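Local coordinates for uncharacterized hypothetical protein (Bacteroides uniformis, PDB 4EIU), which is of unknown function but belongs to the DUF3823 family, whose N-terminal domain is related to the transthyretin-like folds, at residues Gln166-Tyr171 with Trp238-Pro243. Sequence-based numbering, arbitrary orientation.
Sequences QFFVSY and WNYSEP
Phe168 directs the CZ corner of its ring at one face of the Trp238 indole, a T-shaped pair with the six-membered rings 5.6 Å apart between centroids and their planes at 85°. Against Tyr240 the same phenylalanine meets rim to rim instead: Phe168 CE2 lies 3.7 Å from Tyr240 CE1, neither ring over the other, completing an aromatic cluster. Gln166 joins through its aliphatic part, CG coming obliquely to within 3.5 Å of Trp238 NE1, while its CB rests over the rim of one face of Phe168. The chain bends at chi2 (-64°), and the amide crosses the indole at an angle, its plane 52° from the ring, with Gln166 CD 4.0 Å from Trp238 CZ2. The second shell fixes the polar ends: Asp164 OD2 accepts hydrogen bonds from both Gln166 NE2 and Trp238 NE1, and Tyr240 OH is bonded to Tyr177 N. Replacing Gln166 by alanine removes CG and the amide, which would probably open a gap beside the indole and leave Asp164 OD2 with one donor fewer. The cluster illustrates how side chains join strands that are not neighbours: in the four-stranded antiparallel sheet, strand 216-225 runs between 162-170 and 239-247, and its Ala222, Arg220 and Arg224 touch Phe168, Tyr240 and Trp238 respectively.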
loop_
_atom_site.group_PDB
_atom_site.type_symbol
_atom_site.label_atom_id
_atom_site.label_comp_id
_atom_site.label_asym_id
_atom_site.label_seq_id
_atom_site.Cartn_x
_atom_site.Cartn_y
_atom_site.Cartn_z
ATOM N N GLN A 166 -2.018 -6.123 10.965
ATOM C CA GLN A 166 -1.327 -7.392 10.710
ATOM C C GLN A 166 0.071 -7.271 11.245
ATOM O O GLN A 166 0.675 -6.195 11.134
ATOM C CB GLN A 166 -1.244 -7.671 9.204
ATOM C CG GLN A 166 -2.591 -7.674 8.496
ATOM C CD GLN A 166 -3.481 -8.786 8.976
ATOM O OE1 GLN A 166 -3.026 -9.926 9.118
ATOM N NE2 GLN A 166 -4.761 -8.476 9.227
ATOM N N PHE A 167 0.572 -8.375 11.807
ATOM C CA PHE A 167 1.960 -8.527 12.177
ATOM C C PHE A 167 2.495 -9.682 11.330
ATOM O O PHE A 167 2.303 -10.852 11.653
ATOM C CB PHE A 167 2.040 -8.779 13.678
ATOM C CG PHE A 167 3.423 -8.811 14.245
ATOM C CD1 PHE A 167 4.335 -7.811 13.984
ATOM C CD2 PHE A 167 3.788 -9.828 15.124
ATOM C CE1 PHE A 167 5.593 -7.835 14.557
ATOM C CE2 PHE A 167 5.042 -9.855 15.695
ATOM C CZ PHE A 167 5.952 -8.862 15.400
ATOM N N PHE A 168 3.079 -9.324 10.182
ATOM C CA PHE A 168 3.609 -10.291 9.243
ATOM C C PHE A 168 4.986 -10.730 9.727
ATOM O O PHE A 168 5.816 -9.910 10.114
ATOM C CB PHE A 168 3.707 -9.715 7.830
ATOM C CG PHE A 168 2.374 -9.423 7.184
ATOM C CD1 PHE A 168 1.451 -10.440 6.958
ATOM C CD2 PHE A 168 2.063 -8.137 6.744
ATOM C CE1 PHE A 168 0.233 -10.169 6.334
ATOM C CE2 PHE A 168 0.846 -7.858 6.129
ATOM C CZ PHE A 168 -0.061 -8.874 5.905
ATOM N N VAL A 169 5.207 -12.038 9.728
ATOM C CA VAL A 169 6.503 -12.605 10.089
ATOM C C VAL A 169 6.936 -13.539 8.969
ATOM O O VAL A 169 6.133 -14.332 8.459
ATOM C CB VAL A 169 6.402 -13.343 11.438
ATOM C CG1 VAL A 169 7.712 -14.034 11.794
ATOM C CG2 VAL A 169 5.990 -12.366 12.534
ATOM N N SER A 170 8.198 -13.430 8.566
ATOM C CA SER A 170 8.738 -14.263 7.500
ATOM C C SER A 170 10.248 -14.463 7.684
ATOM O O SER A 170 10.946 -13.595 8.227
ATOM C CB SER A 170 8.463 -13.598 6.155
ATOM O OG SER A 170 8.809 -14.417 5.056
ATOM N N TYR A 171 10.752 -15.611 7.234
ATOM C CA TYR A 171 12.197 -15.784 7.094
ATOM C C TYR A 171 12.763 -14.807 6.049
ATOM O O TYR A 171 13.942 -14.434 6.119
ATOM C CB TYR A 171 12.555 -17.224 6.710
ATOM C CG TYR A 171 12.495 -18.230 7.836
ATOM C CD1 TYR A 171 13.176 -18.007 9.033
ATOM C CD2 TYR A 171 11.810 -19.446 7.691
ATOM C CE1 TYR A 171 13.169 -18.952 10.059
ATOM C CE2 TYR A 171 11.792 -20.396 8.717
ATOM C CZ TYR A 171 12.474 -20.143 9.899
ATOM O OH TYR A 171 12.477 -21.068 10.940
ATOM N N TRP A 238 -3.426 -2.763 2.318
ATOM C CA TRP A 238 -2.658 -2.293 3.481
ATOM C C TRP A 238 -1.676 -1.205 3.216
ATOM O O TRP A 238 -0.923 -1.201 2.207
ATOM C CB TRP A 238 -1.921 -3.464 4.144
ATOM C CG TRP A 238 -2.803 -4.486 4.804
ATOM C CD1 TRP A 238 -3.545 -4.360 5.976
ATOM C CD2 TRP A 238 -3.074 -5.841 4.337
ATOM N NE1 TRP A 238 -4.201 -5.519 6.263
ATOM C CE2 TRP A 238 -3.955 -6.446 5.332
ATOM C CE3 TRP A 238 -2.615 -6.619 3.272
ATOM C CZ2 TRP A 238 -4.409 -7.739 5.209
ATOM C CZ3 TRP A 238 -3.093 -7.927 3.154
ATOM C CH2 TRP A 238 -3.971 -8.462 4.091
ATOM N N ASN A 239 -1.607 -0.303 4.195
ATOM C CA ASN A 239 -0.396 0.486 4.440
ATOM C C ASN A 239 0.553 -0.260 5.374
ATOM O O ASN A 239 0.117 -1.048 6.209
ATOM C CB ASN A 239 -0.718 1.866 4.995
ATOM C CG ASN A 239 -1.469 2.721 3.979
ATOM O OD1 ASN A 239 -2.662 2.943 4.139
ATOM N ND2 ASN A 239 -0.783 3.164 2.936
ATOM N N TYR A 240 1.851 -0.019 5.185
ATOM C CA TYR A 240 2.885 -0.836 5.777
ATOM C C TYR A 240 3.933 -0.019 6.498
ATOM O O TYR A 240 4.270 1.084 6.069
ATOM C CB TYR A 240 3.634 -1.614 4.674
ATOM C CG TYR A 240 2.985 -2.893 4.161
ATOM C CD1 TYR A 240 3.294 -4.116 4.735
ATOM C CD2 TYR A 240 2.150 -2.888 3.045
ATOM C CE1 TYR A 240 2.746 -5.295 4.258
ATOM C CE2 TYR A 240 1.587 -4.059 2.582
ATOM C CZ TYR A 240 1.943 -5.275 3.173
ATOM O OH TYR A 240 1.406 -6.458 2.681
ATOM N N SER A 241 4.490 -0.622 7.555
ATOM C CA SER A 241 5.686 -0.133 8.207
ATOM C C SER A 241 6.940 -0.564 7.464
ATOM O O SER A 241 6.883 -1.298 6.472
ATOM C CB SER A 241 5.748 -0.653 9.634
ATOM O OG SER A 241 6.158 -2.015 9.666
ATOM N N GLU A 242 8.074 -0.100 7.960
ATOM C CA GLU A 242 9.356 -0.653 7.555
ATOM C C GLU A 242 9.490 -2.036 8.187
ATOM O O GLU A 242 8.937 -2.263 9.276
ATOM C CB GLU A 242 10.506 0.228 8.021
ATOM C CG GLU A 242 10.667 1.519 7.233
ATOM C CD GLU A 242 11.657 2.449 7.910
ATOM O OE1 GLU A 242 12.834 2.058 8.058
ATOM O OE2 GLU A 242 11.254 3.552 8.342
ATOM N N PRO A 243 10.182 -2.965 7.499
ATOM C CA PRO A 243 10.507 -4.247 8.144
ATOM C C PRO A 243 11.549 -4.086 9.241
ATOM O O PRO A 243 12.271 -3.095 9.274
ATOM C CB PRO A 243 11.053 -5.107 6.998
ATOM C CG PRO A 243 11.515 -4.161 5.965
ATOM C CD PRO A 243 10.678 -2.908 6.107
#